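Local coordinates for protein L-Ribose isomerase (Acinetobacter, PDB 4Q0S) that isomerises the non-natural sugar L-ribose, probably to the ketose L-ribulose, in a cobalt-containing cupin barrel, at residues D47-V52 / I75-L80; K104-H109 / L211-V216; E69-M74 / P110-P115; S79-A84 / S217-E222. One frame throughout, in Å; residues are numbered along the deposited sequence.

Contact 1. Residues D47-V52 / I75-L80; sequences DSAGIV and IIFESL
Ala49 buries the most surface, and both its carbonyl and its methyl are used. Its O takes the N-H of Ile76 at 2.9 Å, an N-H...O angle of 158°, and the CA-H of Ile75 also points at that oxygen. The methyl lies over the same strand: Ala49 CB is 3.7 Å from Phe77 CE1, at a slant to the ring. One face of that ring is already covered by Ile75 CG2, 3.6 Å above the plane and near the rim, so the methyl fills in beside an existing hydrophobic pair. Gly50 opposes Ile75 as an antiparallel, non-hydrogen-bonded pair. Ile76 carries the other side of the sheet. Its CG1 lies beside the backbone N (chi1 -62°), and the extended branch brings Ile76 CD1 to Ile51 CD1 at 3.8 Å, the two chains meeting at an angle, with Arg254 of helix 248-254 touching both. The Ile76 N to Ala49 O bond and the backbone pairing of Ile51 with Met74 set 50-52 beside 73-82, and aliphatic groups do the rest: Ile75 and Phe77 pack against helix 19-35, while Ile76 gives the D-ribitol pocket a greasy piece of wall.

Contact 2. Residues K104-H109 / L211-V216; sequences KLMIVH and LVVREV. With RB0 (D-ribitol), chain C.
The carboxylate of Glu215 is the flat group that matters, with Lys104 and the ligand at OE2 and Met106 at OE1. Glu215 OE2 accepts a hydrogen bond from O3 of the D-ribitol at 3.2 Å and forms a salt bridge with Lys104 NZ, whose modelled position is doubtful. The methyl Met106 CE lies 3.5 Å from Glu215 OE1, and it and the sugar O3 are displaced to the same side of the carboxylate plane. Glu215 reaches them because its CG lies anti to the backbone N (chi1 177°) and the chain runs on extended. Met106 SD comes within 4.0 Å of the ribitol C3. Beneath this, the strands pair as a regular antiparallel ladder; Met106 N to Val213 O is 2.7 Å, and the return bond from Val213 N to Met106 O is 2.8 Å. On the opposite face Leu105 CD1 packs 3.5 Å from Val212 CG1, while Arg214 reaches out to a salt bridge with Glu127 of the second subunit. The chemistry splits by face: Glu215 binds the sugar by a hydrogen bond while Lys104 and Met106 line the cupin-barrel pocket, and the other face packs against helix 19-35 and the neighbouring subunit.

Contact 3. Residues E69-M74 / P110-P115; sequences EPYEAM and PGKFCP
Lys112 lays its aliphatic chain against the CB of Tyr71, with Lys112 CD 3.7 Å from Tyr71 CB. This is a junction of the cupin barrel: 69-74 leads into strand 73-82 of one sheet, and 110-115 into strand 113-118 of the other. Two bends, at chi2 (-76°) and chi4 (-74°), curl the lysine back until its NZ donates to Glu69 O at 2.8 Å, the donor tilted slightly from the carbonyl plane. The carboxylate of Glu69 is bound elsewhere, to Ser67 and Asn63. Just before the lysine, Gly111 turns the chain with a positive phi of 84°, and its O receives the CA-H of Pro70. The carbonyl of Tyr71 takes two approaches: Phe113 N comes to its O at 2.8 Å in the carbonyl plane, and the CA-H of Lys112 adds a second contact. The same oxygen lies at the edge of the Phe113 ring, in its plane, and Pro70 CB meets that edge 4.0 Å from Phe113 CE1. The return contact from Ala73 N to Phe113 O is weak, and the pairing is not a regular ladder. Farther along, Glu72 passes obliquely by Pro115, its OE1 3.2 Å from Pro115 CB; the carboxylate itself is held by a salt bridge to Arg171 and a hydrogen bond with Tyr175. At the pocket end, where Cys114 touches the D-ribitol, Met74 SD rests 3.7 Å from Cys114 SG.

Contact 4. Residues S79-A84 / S217-E222; sequences SLNEPA and STYSHE
Asn81 OD1 takes the N-H of Ser220 at 2.8 Å, in the carbonyl plane and on a lone pair, and the other half of the amide answers: Asn81 ND2 donates to Ser220 O at 3.0 Å, nearly straight at 172°. One side-chain amide pairs with both backbone polar groups of a single residue, which fixes its flip and its plane. That plane lies only 8° from the ring of Tyr219, with Asn81 ND2 3.5 Å above one face, toward the rim. Asn81 gets there with CG anti to the backbone N (chi1 -162°). The ring is also met by the end of strand 73-82 and the residue after it: Glu82 O sits near its plane at the edge, and Pro83 CG comes obliquely to Tyr219 CE1 at 3.6 Å. Trp237 packs against Tyr219 and Pro83, and Ala84 O is bonded to Arg195 of the second subunit. Past Ser220 the chain enters the sugar site, where Glu222, though its side chain is poorly ordered, pairs with Arg254 and bonds weakly to the D-ribitol. The loop after strand 211-217 is thereby tied to the end of strand 73-82, bordering the ligand pocket of this cupin barrel.

In the fold
From the N terminus, 47-52 is rejoined by 75-80 after 22 residues, so contact 1 closes the shortest loop. Segment 69-74 lies inside that loop yet pairs onward with 110-115, so contacts 1 and 3 cross. Contact 4 begins where contact 1 ends, at Ser79 and Leu80, and closes the longest loop, at 217-222. Contact 2 nests within it, and contact 3 crosses contacts 2 and 4. Contacts 1 and 2 join neighbouring strands of one sheet, in the order 50-52, 73-82, 101-108, 211-217; contact 3 links that sheet to the other through 113-118, and contact 4 ties the end of 73-82 to the loop after 211-217. Contacts 3 and 4 lie on opposite sides of the chain's centre.

Contact 1. Residues D47-V52 / I75-L80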
loop_
_atom_site.group_PDB
_atom_site.type_symbol
_atom_site.label_atom_id
_atom_site.label_comp_id
_atom_site.label_asym_id
_atom_site.label_seq_id
_atom_site.Cartn_x
_atom_site.Cartn_y
_atom_site.Cartn_z
ATOM N N ASP A 47 -9.685 -24.367 -0.563
ATOM C CA ASP A 47 -8.790 -25.493 -0.818
ATOM C C ASP A 47 -8.411 -25.674 -2.285
ATOM O O ASP A 47 -7.768 -26.656 -2.637
ATOM C CB ASP A 47 -9.403 -26.796 -0.298
ATOM C CG ASP A 47 -9.544 -26.811 1.208
ATOM O OD1 ASP A 47 -8.783 -26.093 1.890
ATOM O OD2 ASP A 47 -10.408 -27.559 1.711
ATOM N N SER A 48 -8.818 -24.741 -3.137
ATOM C CA SER A 48 -8.474 -24.817 -4.549
ATOM C C SER A 48 -7.472 -23.721 -4.921
ATOM O O SER A 48 -6.895 -23.739 -6.013
ATOM C CB SER A 48 -9.726 -24.678 -5.416
ATOM O OG SER A 48 -10.547 -25.825 -5.310
ATOM N N ALA A 49 -7.263 -22.775 -4.007
ATOM C CA ALA A 49 -6.346 -21.670 -4.253
ATOM C C ALA A 49 -4.893 -22.118 -4.351
ATOM O O ALA A 49 -4.141 -21.618 -5.184
ATOM C CB ALA A 49 -6.501 -20.610 -3.158
ATOM N N GLY A 50 -4.492 -23.052 -3.496
ATOM C CA GLY A 50 -3.125 -23.542 -3.523
ATOM C C GLY A 50 -3.017 -24.677 -4.525
ATOM O O GLY A 50 -3.674 -25.705 -4.370
ATOM N N ILE A 51 -2.184 -24.495 -5.546
ATOM C CA ILE A 51 -2.032 -25.490 -6.606
ATOM C C ILE A 51 -0.656 -26.148 -6.694
ATOM O O ILE A 51 0.378 -25.486 -6.626
ATOM C CB ILE A 51 -2.349 -24.839 -7.975
ATOM C CG1 ILE A 51 -3.728 -24.178 -7.923
ATOM C CG2 ILE A 51 -2.306 -25.880 -9.095
ATOM C CD1 ILE A 51 -3.978 -23.199 -9.074
ATOM N N VAL A 52 -0.653 -27.466 -6.847
ATOM C CA VAL A 52 0.582 -28.232 -6.991
ATOM C C VAL A 52 0.391 -28.970 -8.319
ATOM O O VAL A 52 -0.551 -29.749 -8.467
ATOM C CB VAL A 52 0.760 -29.237 -5.829
ATOM C CG1 VAL A 52 2.063 -30.005 -5.992
ATOM C CG2 VAL A 52 0.752 -28.486 -4.495
ATOM N N ILE A 75 -0.187 -20.191 -6.012
ATOM C CA ILE A 75 -1.466 -19.870 -5.405
ATOM C C ILE A 75 -2.190 -18.899 -6.316
ATOM O O ILE A 75 -1.569 -18.008 -6.893
ATOM C CB ILE A 75 -1.286 -19.197 -4.024
ATOM C CG1 ILE A 75 -0.713 -20.204 -3.031
ATOM C CG2 ILE A 75 -2.623 -18.634 -3.539
ATOM C CD1 ILE A 75 -0.548 -19.654 -1.647
ATOM N N ILE A 76 -3.497 -19.082 -6.456
ATOM C CA ILE A 76 -4.291 -18.186 -7.278
ATOM C C ILE A 76 -5.565 -17.847 -6.529
ATOM O O ILE A 76 -6.282 -18.741 -6.084
ATOM C CB ILE A 76 -4.690 -18.822 -8.633
ATOM C CG1 ILE A 76 -3.437 -19.152 -9.449
ATOM C CG2 ILE A 76 -5.584 -17.860 -9.412
ATOM C CD1 ILE A 76 -3.733 -19.836 -10.789
ATOM N N PHE A 77 -5.817 -16.551 -6.360
ATOM C CA PHE A 77 -7.026 -16.081 -5.702
ATOM C C PHE A 77 -7.790 -15.379 -6.814
ATOM O O PHE A 77 -7.409 -14.298 -7.262
ATOM C CB PHE A 77 -6.707 -15.090 -4.575
ATOM C CG PHE A 77 -5.991 -15.704 -3.401
ATOM C CD1 PHE A 77 -6.557 -16.762 -2.694
ATOM C CD2 PHE A 77 -4.763 -15.205 -2.984
ATOM C CE1 PHE A 77 -5.905 -17.311 -1.582
ATOM C CE2 PHE A 77 -4.102 -15.743 -1.874
ATOM C CZ PHE A 77 -4.675 -16.796 -1.173
ATOM N N GLU A 78 -8.860 -16.015 -7.271
ATOM C CA GLU A 78 -9.668 -15.477 -8.349
ATOM C C GLU A 78 -10.784 -14.570 -7.837
ATOM O O GLU A 78 -11.668 -15.017 -7.107
ATOM C CB GLU A 78 -10.235 -16.650 -9.148
ATOM C CG GLU A 78 -11.186 -16.302 -10.263
ATOM C CD GLU A 78 -11.675 -17.551 -10.982
ATOM O OE1 GLU A 78 -10.945 -18.065 -11.853
ATOM O OE2 GLU A 78 -12.783 -18.029 -10.659
ATOM N N SER A 79 -10.737 -13.293 -8.218
ATOM C CA SER A 79 -11.750 -12.330 -7.779
ATOM C C SER A 79 -12.854 -12.154 -8.812
ATOM O O SER A 79 -13.922 -11.615 -8.513
ATOM C CB SER A 79 -11.114 -10.968 -7.495
ATOM O OG SER A 79 -10.629 -10.360 -8.685
ATOM N N LEU A 80 -12.596 -12.608 -10.031
ATOM C CA LEU A 80 -13.578 -12.483 -11.090
ATOM C C LEU A 80 -13.329 -13.452 -12.237
ATOM O O LEU A 80 -12.195 -13.676 -12.648
ATOM C CB LEU A 80 -13.577 -11.050 -11.636
ATOM C CG LEU A 80 -14.533 -10.754 -12.793
ATOM C CD1 LEU A 80 -15.971 -10.692 -12.271
ATOM C CD2 LEU A 80 -14.146 -9.443 -13.450
#

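Contact 2. Residues K104-H109 / L211-V216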
loop_
_atom_site.group_PDB
_atom_site.type_symbol
_atom_site.label_atom_id
_atom_site.label_comp_id
_atom_site.label_asym_id
_atom_site.label_seq_id
_atom_site.Cartn_x
_atom_site.Cartn_y
_atom_site.Cartn_z
ATOM N N LYS A 104 -7.417 -12.239 -11.247
ATOM C CA LYS A 104 -6.905 -13.059 -10.162
ATOM C C LYS A 104 -5.551 -12.553 -9.696
ATOM O O LYS A 104 -4.873 -11.810 -10.405
ATOM C CB LYS A 104 -6.762 -14.517 -10.601
ATOM C CG LYS A 104 -5.586 -14.766 -11.540
ATOM C CD LYS A 104 -6.041 -15.364 -12.871
ATOM C CE LYS A 104 -6.913 -14.394 -13.657
ATOM N NZ LYS A 104 -7.244 -14.898 -15.034
ATOM N N LEU A 105 -5.176 -12.957 -8.490
ATOM C CA LEU A 105 -3.897 -12.597 -7.910
ATOM C C LEU A 105 -3.137 -13.914 -7.849
ATOM O O LEU A 105 -3.671 -14.915 -7.384
ATOM C CB LEU A 105 -4.079 -12.049 -6.495
ATOM C CG LEU A 105 -2.799 -11.470 -5.893
ATOM C CD1 LEU A 105 -2.393 -10.239 -6.697
ATOM C CD2 LEU A 105 -3.026 -11.097 -4.427
ATOM N N MET A 106 -1.904 -13.919 -8.338
ATOM C CA MET A 106 -1.108 -15.132 -8.324
ATOM C C MET A 106 0.123 -14.932 -7.459
ATOM O O MET A 106 0.807 -13.913 -7.551
ATOM C CB MET A 106 -0.707 -15.517 -9.750
ATOM C CG MET A 106 -1.906 -15.636 -10.683
ATOM S SD MET A 106 -1.518 -16.252 -12.327
ATOM C CE MET A 106 -0.614 -14.900 -13.000
ATOM N N ILE A 107 0.391 -15.908 -6.605
ATOM C CA ILE A 107 1.537 -15.828 -5.725
ATOM C C ILE A 107 2.461 -17.017 -5.939
ATOM O O ILE A 107 2.077 -18.171 -5.753
ATOM C CB ILE A 107 1.088 -15.749 -4.252
ATOM C CG1 ILE A 107 0.140 -14.557 -4.083
ATOM C CG2 ILE A 107 2.308 -15.611 -3.341
ATOM C CD1 ILE A 107 -0.326 -14.334 -2.666
ATOM N N VAL A 108 3.688 -16.704 -6.334
ATOM C CA VAL A 108 4.704 -17.697 -6.607
ATOM C C VAL A 108 5.911 -17.450 -5.710
ATOM O O VAL A 108 6.494 -16.364 -5.709
ATOM C CB VAL A 108 5.136 -17.622 -8.084
ATOM C CG1 VAL A 108 6.216 -18.639 -8.364
ATOM C CG2 VAL A 108 3.924 -17.851 -8.981
ATOM N N HIS A 109 6.280 -18.465 -4.938
ATOM C CA HIS A 109 7.408 -18.335 -4.044
ATOM C C HIS A 109 8.730 -18.501 -4.780
ATOM O O HIS A 109 8.769 -19.016 -5.901
ATOM C CB HIS A 109 7.263 -19.311 -2.876
ATOM C CG HIS A 109 6.306 -18.831 -1.825
ATOM N ND1 HIS A 109 4.951 -18.719 -2.052
ATOM C CD2 HIS A 109 6.518 -18.366 -0.571
ATOM C CE1 HIS A 109 4.369 -18.207 -0.982
ATOM N NE2 HIS A 109 5.298 -17.982 -0.069
ATOM N N LEU A 211 6.621 -13.734 -5.430
ATOM C CA LEU A 211 6.222 -12.976 -6.596
ATOM C C LEU A 211 4.702 -12.856 -6.488
ATOM O O LEU A 211 4.009 -13.853 -6.277
ATOM C CB LEU A 211 6.580 -13.730 -7.881
ATOM C CG LEU A 211 5.795 -13.280 -9.121
ATOM C CD1 LEU A 211 6.072 -11.806 -9.384
ATOM C CD2 LEU A 211 6.191 -14.137 -10.337
ATOM N N VAL A 212 4.188 -11.641 -6.601
ATOM C CA VAL A 212 2.749 -11.428 -6.545
ATOM C C VAL A 212 2.382 -10.738 -7.847
ATOM O O VAL A 212 2.899 -9.658 -8.157
ATOM C CB VAL A 212 2.335 -10.539 -5.341
ATOM C CG1 VAL A 212 0.801 -10.420 -5.277
ATOM C CG2 VAL A 212 2.854 -11.142 -4.052
ATOM N N VAL A 213 1.497 -11.366 -8.614
ATOM C CA VAL A 213 1.099 -10.820 -9.905
ATOM C C VAL A 213 -0.406 -10.766 -10.084
ATOM O O VAL A 213 -1.126 -11.701 -9.741
ATOM C CB VAL A 213 1.672 -11.669 -11.071
ATOM C CG1 VAL A 213 1.326 -11.022 -12.428
ATOM C CG2 VAL A 213 3.176 -11.807 -10.923
ATOM N N ARG A 214 -0.877 -9.661 -10.637
ATOM C CA ARG A 214 -2.289 -9.503 -10.901
ATOM C C ARG A 214 -2.515 -9.899 -12.366
ATOM O O ARG A 214 -1.902 -9.334 -13.273
ATOM C CB ARG A 214 -2.688 -8.044 -10.661
ATOM C CG ARG A 214 -4.158 -7.743 -10.877
ATOM C CD ARG A 214 -4.421 -6.251 -10.699
ATOM N NE ARG A 214 -4.435 -5.826 -9.296
ATOM C CZ ARG A 214 -5.550 -5.594 -8.605
ATOM N NH1 ARG A 214 -5.482 -5.210 -7.338
ATOM N NH2 ARG A 214 -6.733 -5.745 -9.191
ATOM N N GLU A 215 -3.365 -10.893 -12.600
ATOM C CA GLU A 215 -3.647 -11.302 -13.968
ATOM C C GLU A 215 -5.035 -10.857 -14.393
ATOM O O GLU A 215 -6.012 -11.065 -13.678
ATOM C CB GLU A 215 -3.548 -12.824 -14.140
ATOM C CG GLU A 215 -3.912 -13.271 -15.567
ATOM C CD GLU A 215 -3.891 -14.772 -15.749
ATOM O OE1 GLU A 215 -2.799 -15.359 -15.639
ATOM O OE2 GLU A 215 -4.967 -15.365 -16.001
ATOM N N VAL A 216 -5.103 -10.225 -15.559
ATOM C CA VAL A 216 -6.361 -9.774 -16.126
ATOM C C VAL A 216 -6.425 -10.485 -17.473
ATOM O O VAL A 216 -5.626 -10.216 -18.368
ATOM C CB VAL A 216 -6.381 -8.237 -16.319
ATOM C CG1 VAL A 216 -7.574 -7.833 -17.154
ATOM C CG2 VAL A 216 -6.461 -7.552 -14.964
HETATM C C1 RB0 C . -2.421 -21.338 -14.387
HETATM O O1 RB0 C . -2.782 -22.596 -13.843
HETATM C C2 RB0 C . -3.649 -20.442 -14.452
HETATM O O2 RB0 C . -4.521 -20.886 -15.489
HETATM C C3 RB0 C . -3.236 -18.972 -14.673
HETATM O O3 RB0 C . -4.364 -18.125 -14.504
HETATM C C4 RB0 C . -2.604 -18.720 -16.046
HETATM O O4 RB0 C . -2.977 -19.751 -16.948
HETATM C C5 RB0 C . -1.084 -18.660 -15.923
HETATM O O5 RB0 C . -0.506 -18.260 -17.165
#

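Contact 3. Residues E69-M74 / P110-P115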
loop_
_atom_site.group_PDB
_atom_site.type_symbol
_atom_site.label_atom_id
_atom_site.label_comp_id
_atom_site.label_asym_id
_atom_site.label_seq_id
_atom_site.Cartn_x
_atom_site.Cartn_y
_atom_site.Cartn_z
ATOM N N GLU A 69 13.883 -23.980 -3.876
ATOM C CA GLU A 69 13.989 -25.085 -4.819
ATOM C C GLU A 69 13.013 -24.993 -5.989
ATOM O O GLU A 69 11.908 -24.468 -5.855
ATOM C CB GLU A 69 13.776 -26.408 -4.081
ATOM C CG GLU A 69 14.779 -26.649 -2.965
ATOM C CD GLU A 69 14.467 -27.898 -2.171
ATOM O OE1 GLU A 69 13.374 -27.969 -1.568
ATOM O OE2 GLU A 69 15.314 -28.812 -2.149
ATOM N N PRO A 70 13.418 -25.509 -7.161
ATOM C CA PRO A 70 12.570 -25.481 -8.354
ATOM C C PRO A 70 11.450 -26.522 -8.382
ATOM O O PRO A 70 11.689 -27.714 -8.603
ATOM C CB PRO A 70 13.570 -25.679 -9.491
ATOM C CG PRO A 70 14.604 -26.577 -8.868
ATOM C CD PRO A 70 14.784 -25.956 -7.495
ATOM N N TYR A 71 10.226 -26.059 -8.143
ATOM C CA TYR A 71 9.053 -26.918 -8.175
ATOM C C TYR A 71 7.936 -26.151 -8.869
ATOM O O TYR A 71 8.000 -24.924 -8.984
ATOM C CB TYR A 71 8.635 -27.319 -6.758
ATOM C CG TYR A 71 9.501 -28.413 -6.168
ATOM C CD1 TYR A 71 9.304 -29.749 -6.524
ATOM C CD2 TYR A 71 10.541 -28.111 -5.291
ATOM C CE1 TYR A 71 10.126 -30.761 -6.023
ATOM C CE2 TYR A 71 11.372 -29.113 -4.783
ATOM C CZ TYR A 71 11.157 -30.437 -5.155
ATOM O OH TYR A 71 11.979 -31.431 -4.672
ATOM N N GLU A 72 6.928 -26.872 -9.351
ATOM C CA GLU A 72 5.817 -26.239 -10.040
ATOM C C GLU A 72 4.593 -26.252 -9.131
ATOM O O GLU A 72 3.902 -27.268 -8.981
ATOM C CB GLU A 72 5.560 -26.954 -11.379
ATOM C CG GLU A 72 6.855 -27.050 -12.200
ATOM C CD GLU A 72 6.695 -27.659 -13.587
ATOM O OE1 GLU A 72 5.756 -28.451 -13.809
ATOM O OE2 GLU A 72 7.537 -27.347 -14.454
ATOM N N ALA A 73 4.356 -25.098 -8.513
ATOM C CA ALA A 73 3.256 -24.904 -7.582
ATOM C C ALA A 73 3.044 -23.402 -7.410
ATOM O O ALA A 73 3.988 -22.611 -7.514
ATOM C CB ALA A 73 3.589 -25.545 -6.246
ATOM N N MET A 74 1.807 -23.010 -7.130
ATOM C CA MET A 74 1.493 -21.600 -6.976
ATOM C C MET A 74 0.139 -21.438 -6.325
ATOM O O MET A 74 -0.599 -22.407 -6.136
ATOM C CB MET A 74 1.435 -20.931 -8.346
ATOM C CG MET A 74 0.192 -21.350 -9.126
ATOM S SD MET A 74 0.221 -20.878 -10.853
ATOM C CE MET A 74 0.149 -19.083 -10.677
ATOM N N PRO A 110 9.829 -18.051 -4.163
ATOM C CA PRO A 110 11.162 -18.133 -4.763
ATOM C C PRO A 110 11.511 -19.492 -5.360
ATOM O O PRO A 110 11.405 -20.522 -4.691
ATOM C CB PRO A 110 12.088 -17.746 -3.608
ATOM C CG PRO A 110 11.225 -16.856 -2.756
ATOM C CD PRO A 110 9.917 -17.605 -2.761
ATOM N N GLY A 111 11.924 -19.474 -6.626
ATOM C CA GLY A 111 12.303 -20.699 -7.309
ATOM C C GLY A 111 11.159 -21.495 -7.912
ATOM O O GLY A 111 11.376 -22.285 -8.827
ATOM N N LYS A 112 9.943 -21.283 -7.422
ATOM C CA LYS A 112 8.778 -22.020 -7.911
ATOM C C LYS A 112 8.250 -21.494 -9.255
ATOM O O LYS A 112 8.486 -20.341 -9.616
ATOM C CB LYS A 112 7.683 -21.997 -6.838
ATOM C CG LYS A 112 8.179 -22.443 -5.445
ATOM C CD LYS A 112 8.349 -23.954 -5.358
ATOM C CE LYS A 112 8.797 -24.423 -3.963
ATOM N NZ LYS A 112 10.223 -24.125 -3.661
ATOM N N PHE A 113 7.533 -22.348 -9.986
ATOM C CA PHE A 113 7.016 -21.993 -11.308
ATOM C C PHE A 113 5.531 -22.239 -11.545
ATOM O O PHE A 113 4.902 -23.052 -10.872
ATOM C CB PHE A 113 7.686 -22.832 -12.418
ATOM C CG PHE A 113 9.175 -22.711 -12.512
ATOM C CD1 PHE A 113 10.002 -23.216 -11.514
ATOM C CD2 PHE A 113 9.757 -22.166 -13.653
ATOM C CE1 PHE A 113 11.389 -23.185 -11.657
ATOM C CE2 PHE A 113 11.134 -22.128 -13.807
ATOM C CZ PHE A 113 11.956 -22.636 -12.810
ATOM N N CYS A 114 4.997 -21.522 -12.534
ATOM C CA CYS A 114 3.651 -21.758 -13.040
ATOM C C CYS A 114 4.214 -22.478 -14.284
ATOM O O CYS A 114 4.849 -21.855 -15.132
ATOM C CB CYS A 114 2.947 -20.477 -13.463
ATOM S SG CYS A 114 1.392 -20.785 -14.368
ATOM N N PRO A 115 4.018 -23.799 -14.388
ATOM C CA PRO A 115 4.526 -24.610 -15.504
ATOM C C PRO A 115 4.121 -24.308 -16.951
ATOM O O PRO A 115 3.078 -23.712 -17.221
ATOM C CB PRO A 115 4.147 -26.026 -15.079
ATOM C CG PRO A 115 2.838 -25.810 -14.414
ATOM C CD PRO A 115 3.111 -24.592 -13.543
#

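Contact 4. Residues S79-A84 / S217-E222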
loop_
_atom_site.group_PDB
_atom_site.type_symbol
_atom_site.label_atom_id
_atom_site.label_comp_id
_atom_site.label_asym_id
_atom_site.label_seq_id
_atom_site.Cartn_x
_atom_site.Cartn_y
_atom_site.Cartn_z
ATOM N N SER A 79 -10.737 -13.293 -8.218
ATOM C CA SER A 79 -11.750 -12.330 -7.779
ATOM C C SER A 79 -12.854 -12.154 -8.812
ATOM O O SER A 79 -13.922 -11.615 -8.513
ATOM C CB SER A 79 -11.114 -10.968 -7.495
ATOM O OG SER A 79 -10.629 -10.360 -8.685
ATOM N N LEU A 80 -12.596 -12.608 -10.031
ATOM C CA LEU A 80 -13.578 -12.483 -11.090
ATOM C C LEU A 80 -13.329 -13.452 -12.237
ATOM O O LEU A 80 -12.195 -13.676 -12.648
ATOM C CB LEU A 80 -13.577 -11.050 -11.636
ATOM C CG LEU A 80 -14.533 -10.754 -12.793
ATOM C CD1 LEU A 80 -15.971 -10.692 -12.271
ATOM C CD2 LEU A 80 -14.146 -9.443 -13.450
ATOM N N ASN A 81 -14.412 -14.032 -12.737
ATOM C CA ASN A 81 -14.353 -14.932 -13.878
ATOM C C ASN A 81 -15.744 -14.781 -14.471
ATOM O O ASN A 81 -16.615 -15.638 -14.324
ATOM C CB ASN A 81 -14.068 -16.372 -13.445
ATOM C CG ASN A 81 -13.577 -17.231 -14.596
ATOM O OD1 ASN A 81 -12.949 -16.731 -15.535
ATOM N ND2 ASN A 81 -13.843 -18.526 -14.524
ATOM N N GLU A 82 -15.925 -13.634 -15.111
ATOM C CA GLU A 82 -17.173 -13.229 -15.727
ATOM C C GLU A 82 -17.269 -13.661 -17.186
ATOM O O GLU A 82 -16.432 -13.295 -18.010
ATOM C CB GLU A 82 -17.298 -11.707 -15.612
ATOM C CG GLU A 82 -18.377 -11.076 -16.467
ATOM C CD GLU A 82 -19.749 -11.651 -16.197
ATOM O OE1 GLU A 82 -20.071 -11.899 -15.015
ATOM O OE2 GLU A 82 -20.509 -11.842 -17.172
ATOM N N PRO A 83 -18.304 -14.446 -17.520
ATOM C CA PRO A 83 -18.491 -14.918 -18.894
ATOM C C PRO A 83 -18.655 -13.768 -19.884
ATOM O O PRO A 83 -18.183 -13.850 -21.014
ATOM C CB PRO A 83 -19.754 -15.778 -18.799
ATOM C CG PRO A 83 -19.688 -16.319 -17.400
ATOM C CD PRO A 83 -19.274 -15.081 -16.611
ATOM N N ALA A 84 -19.311 -12.698 -19.441
ATOM C CA ALA A 84 -19.571 -11.533 -20.289
ATOM C C ALA A 84 -20.454 -11.949 -21.475
ATOM O O ALA A 84 -20.307 -11.455 -22.594
ATOM C CB ALA A 84 -18.262 -10.932 -20.785
ATOM N N SER A 217 -7.362 -11.413 -17.608
ATOM C CA SER A 217 -7.459 -12.169 -18.845
ATOM C C SER A 217 -8.899 -12.367 -19.265
ATOM O O SER A 217 -9.823 -11.844 -18.634
ATOM C CB SER A 217 -6.820 -13.540 -18.649
ATOM O OG SER A 217 -7.656 -14.344 -17.832
ATOM N N THR A 218 -9.081 -13.117 -20.348
ATOM C CA THR A 218 -10.413 -13.433 -20.826
ATOM C C THR A 218 -10.864 -14.598 -19.946
ATOM O O THR A 218 -10.069 -15.124 -19.159
ATOM C CB THR A 218 -10.407 -13.832 -22.333
ATOM O OG1 THR A 218 -9.481 -14.897 -22.554
ATOM C CG2 THR A 218 -10.000 -12.643 -23.200
ATOM N N TYR A 219 -12.123 -15.001 -20.078
ATOM C CA TYR A 219 -12.687 -16.070 -19.257
ATOM C C TYR A 219 -11.808 -17.303 -19.062
ATOM O O TYR A 219 -11.177 -17.789 -19.999
ATOM C CB TYR A 219 -14.035 -16.509 -19.828
ATOM C CG TYR A 219 -14.841 -17.376 -18.890
ATOM C CD1 TYR A 219 -15.558 -16.815 -17.835
ATOM C CD2 TYR A 219 -14.898 -18.760 -19.065
ATOM C CE1 TYR A 219 -16.316 -17.611 -16.976
ATOM C CE2 TYR A 219 -15.656 -19.570 -18.212
ATOM C CZ TYR A 219 -16.362 -18.987 -17.173
ATOM O OH TYR A 219 -17.125 -19.773 -16.342
ATOM N N SER A 220 -11.790 -17.815 -17.834
ATOM C CA SER A 220 -11.001 -18.996 -17.514
ATOM C C SER A 220 -11.883 -20.255 -17.484
ATOM O O SER A 220 -12.686 -20.448 -16.569
ATOM C CB SER A 220 -10.309 -18.800 -16.164
ATOM O OG SER A 220 -9.422 -19.863 -15.883
ATOM N N HIS A 221 -11.736 -21.099 -18.502
ATOM C CA HIS A 221 -12.496 -22.346 -18.596
ATOM C C HIS A 221 -11.728 -23.429 -17.845
ATOM O O HIS A 221 -10.774 -23.997 -18.374
ATOM C CB HIS A 221 -12.657 -22.771 -20.062
ATOM C CG HIS A 221 -13.343 -21.754 -20.920
ATOM N ND1 HIS A 221 -14.710 -21.582 -20.925
ATOM C CD2 HIS A 221 -12.847 -20.843 -21.790
ATOM C CE1 HIS A 221 -15.027 -20.610 -21.762
ATOM N NE2 HIS A 221 -13.913 -20.144 -22.299
ATOM N N GLU A 222 -12.140 -23.714 -16.615
ATOM C CA GLU A 222 -11.466 -24.726 -15.809
ATOM C C GLU A 222 -12.414 -25.478 -14.882
ATOM O O GLU A 222 -12.831 -24.950 -13.851
ATOM C CB GLU A 222 -10.364 -24.084 -14.962
ATOM C CG GLU A 222 -9.278 -23.383 -15.756
ATOM C CD GLU A 222 -8.255 -22.700 -14.862
ATOM O OE1 GLU A 222 -8.661 -21.861 -14.028
ATOM O OE2 GLU A 222 -7.047 -23.002 -14.994
#